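Local atomic coordinates of phospholipase C beta (Meleagris gallopavo, PDB entry 1JAD), a protein that belongs to the phospholipase C beta family and is represented here by its C-terminal region, a long, almost entirely helical coiled-coil dimer. Residues A[17-27]-A[113-124]. Residues are numbered along the deposited sequence; the frame is centred on the assembly and turned at random.
Sequences QTASLAELQQM and ITELAREKQIAE
Thr18 OG1 donates a hydrogen bond of 2.5 Å to Glu124 OE1, meeting the carboxylate on its syn side and 26° out of its plane. The hydroxyl stands beside the backbone N of Thr18 (chi1 -72°), which leaves CG2 to lie over Gln121, 3.8 Å from its CG; the two side chains cross at about a right angle. The chain then turns into the short helix 21-24, opened by a capping box in which Ser20 and Glu23 exchange weak bonds. From this turn Leu24 drops as a knob into a hole formed by Ile113, Leu116, Ala117 and Lys120, its CD1 3.8 Å from Ala117 CB and 4.0 Å from Ile113 CG2. On the other flank selenomethionine Met27 bends at chi3 (64°) and meets Leu116 and Lys120 tip to tip, with SE 3.7 Å from Leu116 CD1. Thr18 and Leu24, like Ile113 and Gln121 of helix 75-155, also touch helix 161-245, so segment 17-27 packs where these two helices adjoin. Glu124 OE2 lies 3.1 Å from Gln17 O, an acceptor pair that would tend to disfavour the carboxylate's negative charge; beyond the single Thr18 bond, the contact relies mainly on aliphatic packing around Leu24.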
loop_
_atom_site.group_PDB
_atom_site.type_symbol
_atom_site.label_atom_id
_atom_site.label_comp_id
_atom_site.label_asym_id
_atom_site.label_seq_id
_atom_site.Cartn_x
_atom_site.Cartn_y
_atom_site.Cartn_z
ATOM N N GLN A 17 16.259 0.184 2.292
ATOM C CA GLN A 17 16.280 -0.684 1.121
ATOM C C GLN A 17 15.089 -1.634 1.062
ATOM O O GLN A 17 14.785 -2.317 2.037
ATOM C CB GLN A 17 17.561 -1.517 1.080
ATOM C CG GLN A 17 17.682 -2.527 2.200
ATOM C CD GLN A 17 18.630 -3.664 1.848
ATOM O OE1 GLN A 17 18.371 -4.438 0.923
ATOM N NE2 GLN A 17 19.734 -3.764 2.577
ATOM N N THR A 18 14.425 -1.674 -0.089
ATOM C CA THR A 18 13.282 -2.558 -0.305
ATOM C C THR A 18 13.516 -3.349 -1.578
ATOM O O THR A 18 14.091 -2.835 -2.537
ATOM C CB THR A 18 11.942 -1.786 -0.467
ATOM O OG1 THR A 18 11.536 -1.245 0.795
ATOM C CG2 THR A 18 10.842 -2.717 -0.982
ATOM N N ALA A 19 13.065 -4.600 -1.580
ATOM C CA ALA A 19 13.222 -5.462 -2.744
ATOM C C ALA A 19 12.796 -4.697 -3.982
ATOM O O ALA A 19 11.897 -3.859 -3.925
ATOM C CB ALA A 19 12.373 -6.724 -2.585
ATOM N N SER A 20 13.456 -4.975 -5.100
ATOM C CA SER A 20 13.125 -4.311 -6.352
ATOM C C SER A 20 12.028 -5.096 -7.061
ATOM O O SER A 20 11.671 -6.198 -6.639
ATOM C CB SER A 20 14.365 -4.211 -7.241
ATOM O OG SER A 20 14.933 -5.490 -7.449
ATOM N N LEU A 21 11.493 -4.524 -8.135
ATOM C CA LEU A 21 10.438 -5.185 -8.882
ATOM C C LEU A 21 11.021 -6.487 -9.414
ATOM O O LEU A 21 10.302 -7.458 -9.619
ATOM C CB LEU A 21 9.983 -4.322 -10.064
ATOM C CG LEU A 21 8.524 -4.442 -10.526
ATOM C CD1 LEU A 21 8.424 -3.960 -11.949
ATOM C CD2 LEU A 21 8.045 -5.872 -10.456
ATOM N N ALA A 22 12.334 -6.488 -9.629
ATOM C CA ALA A 22 13.047 -7.646 -10.156
ATOM C C ALA A 22 13.077 -8.790 -9.162
ATOM O O ALA A 22 12.844 -9.943 -9.522
ATOM C CB ALA A 22 14.469 -7.256 -10.533
ATOM N N GLU A 23 13.381 -8.474 -7.909
ATOM C CA GLU A 23 13.435 -9.488 -6.865
ATOM C C GLU A 23 12.068 -10.136 -6.649
ATOM O O GLU A 23 11.965 -11.351 -6.469
ATOM C CB GLU A 23 13.921 -8.863 -5.557
ATOM C CG GLU A 23 15.339 -8.312 -5.634
ATOM C CD GLU A 23 15.811 -7.721 -4.317
ATOM O OE1 GLU A 23 15.764 -8.433 -3.288
ATOM O OE2 GLU A 23 16.239 -6.548 -4.315
ATOM N N LEU A 24 11.027 -9.311 -6.682
ATOM C CA LEU A 24 9.652 -9.756 -6.479
ATOM C C LEU A 24 9.062 -10.597 -7.611
ATOM O O LEU A 24 8.249 -11.489 -7.363
ATOM C CB LEU A 24 8.757 -8.542 -6.229
ATOM C CG LEU A 24 9.148 -7.738 -4.991
ATOM C CD1 LEU A 24 8.278 -6.498 -4.868
ATOM C CD2 LEU A 24 9.006 -8.621 -3.766
ATOM N N GLN A 25 9.459 -10.302 -8.847
ATOM C CA GLN A 25 8.964 -11.028 -10.021
ATOM C C GLN A 25 9.581 -12.415 -10.130
ATOM O O GLN A 25 9.346 -13.125 -11.109
ATOM C CB GLN A 25 9.289 -10.258 -11.304
ATOM C CG GLN A 25 8.608 -8.921 -11.437
ATOM C CD GLN A 25 9.140 -8.124 -12.610
ATOM O OE1 GLN A 25 8.676 -7.018 -12.883
ATOM N NE2 GLN A 25 10.124 -8.681 -13.308
ATOM N N GLN A 26 10.375 -12.796 -9.136
ATOM C CA GLN A 26 11.025 -14.096 -9.155
ATOM C C GLN A 26 10.586 -15.000 -8.009
ATOM O O GLN A 26 10.877 -16.191 -8.015
ATOM C CB GLN A 26 12.541 -13.914 -9.124
ATOM C CG GLN A 26 13.065 -12.990 -10.208
ATOM C CD GLN A 26 12.571 -13.375 -11.592
ATOM O OE1 GLN A 26 12.775 -14.501 -12.048
ATOM N NE2 GLN A 26 11.916 -12.437 -12.270
HETATM N N MSE A 27 9.887 -14.442 -7.026
HETATM C CA MSE A 27 9.422 -15.236 -5.895
HETATM C C MSE A 27 8.500 -16.363 -6.384
HETATM O O MSE A 27 7.838 -16.227 -7.414
HETATM C CB MSE A 27 8.692 -14.340 -4.882
HETATM C CG MSE A 27 9.562 -13.209 -4.326
HETATM SE SE MSE A 27 8.795 -12.200 -3.011
HETATM C CE MSE A 27 8.585 -13.430 -1.702
ATOM N N ILE A 113 1.955 -9.101 -6.346
ATOM C CA ILE A 113 3.193 -8.421 -6.008
ATOM C C ILE A 113 2.999 -7.356 -4.944
ATOM O O ILE A 113 3.856 -7.191 -4.078
ATOM C CB ILE A 113 3.883 -7.810 -7.247
ATOM C CG1 ILE A 113 4.646 -8.907 -7.986
ATOM C CG2 ILE A 113 4.848 -6.711 -6.833
ATOM C CD1 ILE A 113 5.564 -8.399 -9.069
ATOM N N THR A 114 1.886 -6.633 -4.989
ATOM C CA THR A 114 1.653 -5.626 -3.967
ATOM C C THR A 114 1.592 -6.320 -2.615
ATOM O O THR A 114 1.963 -5.748 -1.589
ATOM C CB THR A 114 0.366 -4.858 -4.226
ATOM O OG1 THR A 114 0.562 -3.991 -5.350
ATOM C CG2 THR A 114 -0.020 -4.034 -3.014
ATOM N N GLU A 115 1.135 -7.567 -2.626
ATOM C CA GLU A 115 1.055 -8.373 -1.417
ATOM C C GLU A 115 2.463 -8.607 -0.886
ATOM O O GLU A 115 2.827 -8.116 0.183
ATOM C CB GLU A 115 0.388 -9.722 -1.723
ATOM C CG GLU A 115 0.643 -10.805 -0.670
ATOM C CD GLU A 115 0.033 -12.157 -1.026
ATOM O OE1 GLU A 115 0.391 -13.156 -0.366
ATOM O OE2 GLU A 115 -0.808 -12.223 -1.954
ATOM N N LEU A 116 3.252 -9.360 -1.648
ATOM C CA LEU A 116 4.629 -9.688 -1.276
ATOM C C LEU A 116 5.388 -8.443 -0.797
ATOM O O LEU A 116 5.953 -8.432 0.301
ATOM C CB LEU A 116 5.348 -10.316 -2.475
ATOM C CG LEU A 116 4.639 -11.508 -3.136
ATOM C CD1 LEU A 116 5.385 -11.919 -4.407
ATOM C CD2 LEU A 116 4.538 -12.665 -2.157
ATOM N N ALA A 117 5.390 -7.400 -1.623
ATOM C CA ALA A 117 6.059 -6.148 -1.288
ATOM C C ALA A 117 5.582 -5.663 0.076
ATOM O O ALA A 117 6.382 -5.446 0.988
ATOM C CB ALA A 117 5.758 -5.095 -2.345
ATOM N N ARG A 118 4.271 -5.493 0.201
ATOM C CA ARG A 118 3.662 -5.049 1.450
ATOM C C ARG A 118 4.235 -5.752 2.675
ATOM O O ARG A 118 4.553 -5.108 3.671
ATOM C CB ARG A 118 2.150 -5.288 1.417
ATOM C CG ARG A 118 1.290 -4.048 1.206
ATOM C CD ARG A 118 1.382 -3.079 2.380
ATOM N NE ARG A 118 0.359 -2.036 2.313
ATOM C CZ ARG A 118 0.184 -1.210 1.283
ATOM N NH1 ARG A 118 0.967 -1.296 0.209
ATOM N NH2 ARG A 118 -0.777 -0.292 1.326
ATOM N N GLU A 119 4.365 -7.072 2.601
ATOM C CA GLU A 119 4.868 -7.833 3.737
ATOM C C GLU A 119 6.309 -7.491 4.096
ATOM O O GLU A 119 6.643 -7.300 5.267
ATOM C CB GLU A 119 4.741 -9.331 3.464
ATOM C CG GLU A 119 5.213 -10.199 4.610
ATOM C CD GLU A 119 5.037 -11.672 4.321
ATOM O OE1 GLU A 119 5.524 -12.128 3.264
ATOM O OE2 GLU A 119 4.420 -12.372 5.154
ATOM N N LYS A 120 7.163 -7.418 3.085
ATOM C CA LYS A 120 8.559 -7.097 3.312
ATOM C C LYS A 120 8.702 -5.669 3.821
ATOM O O LYS A 120 9.407 -5.416 4.794
ATOM C CB LYS A 120 9.350 -7.303 2.019
ATOM C CG LYS A 120 9.331 -8.759 1.564
ATOM C CD LYS A 120 10.228 -9.020 0.371
ATOM C CE LYS A 120 10.300 -10.515 0.098
ATOM N NZ LYS A 120 10.747 -11.275 1.310
ATOM N N GLN A 121 8.002 -4.746 3.178
ATOM C CA GLN A 121 8.057 -3.347 3.562
ATOM C C GLN A 121 7.658 -3.121 5.015
ATOM O O GLN A 121 8.179 -2.217 5.684
ATOM C CB GLN A 121 7.191 -2.530 2.609
ATOM C CG GLN A 121 7.660 -2.674 1.169
ATOM C CD GLN A 121 6.814 -1.913 0.182
ATOM O OE1 GLN A 121 7.139 -1.845 -1.005
ATOM N NE2 GLN A 121 5.719 -1.335 0.660
ATOM N N ILE A 122 6.741 -3.948 5.510
ATOM C CA ILE A 122 6.327 -3.837 6.900
ATOM C C ILE A 122 7.473 -4.319 7.779
ATOM O O ILE A 122 7.775 -3.713 8.811
ATOM C CB ILE A 122 5.069 -4.684 7.193
ATOM C CG1 ILE A 122 3.833 -4.004 6.594
ATOM C CG2 ILE A 122 4.897 -4.873 8.697
ATOM C CD1 ILE A 122 3.522 -2.642 7.214
ATOM N N ALA A 123 8.119 -5.403 7.355
ATOM C CA ALA A 123 9.227 -5.965 8.109
ATOM C C ALA A 123 10.402 -5.000 8.140
ATOM O O ALA A 123 11.116 -4.921 9.130
ATOM C CB ALA A 123 9.651 -7.278 7.501
ATOM N N GLU A 124 10.606 -4.267 7.052
ATOM C CA GLU A 124 11.702 -3.309 6.980
ATOM C C GLU A 124 11.426 -2.215 7.993
ATOM O O GLU A 124 12.252 -1.954 8.858
ATOM C CB GLU A 124 11.793 -2.724 5.575
ATOM C CG GLU A 124 11.858 -3.808 4.530
ATOM C CD GLU A 124 11.597 -3.305 3.137
ATOM O OE1 GLU A 124 10.845 -2.308 2.999
ATOM O OE2 GLU A 124 12.112 -3.930 2.183
#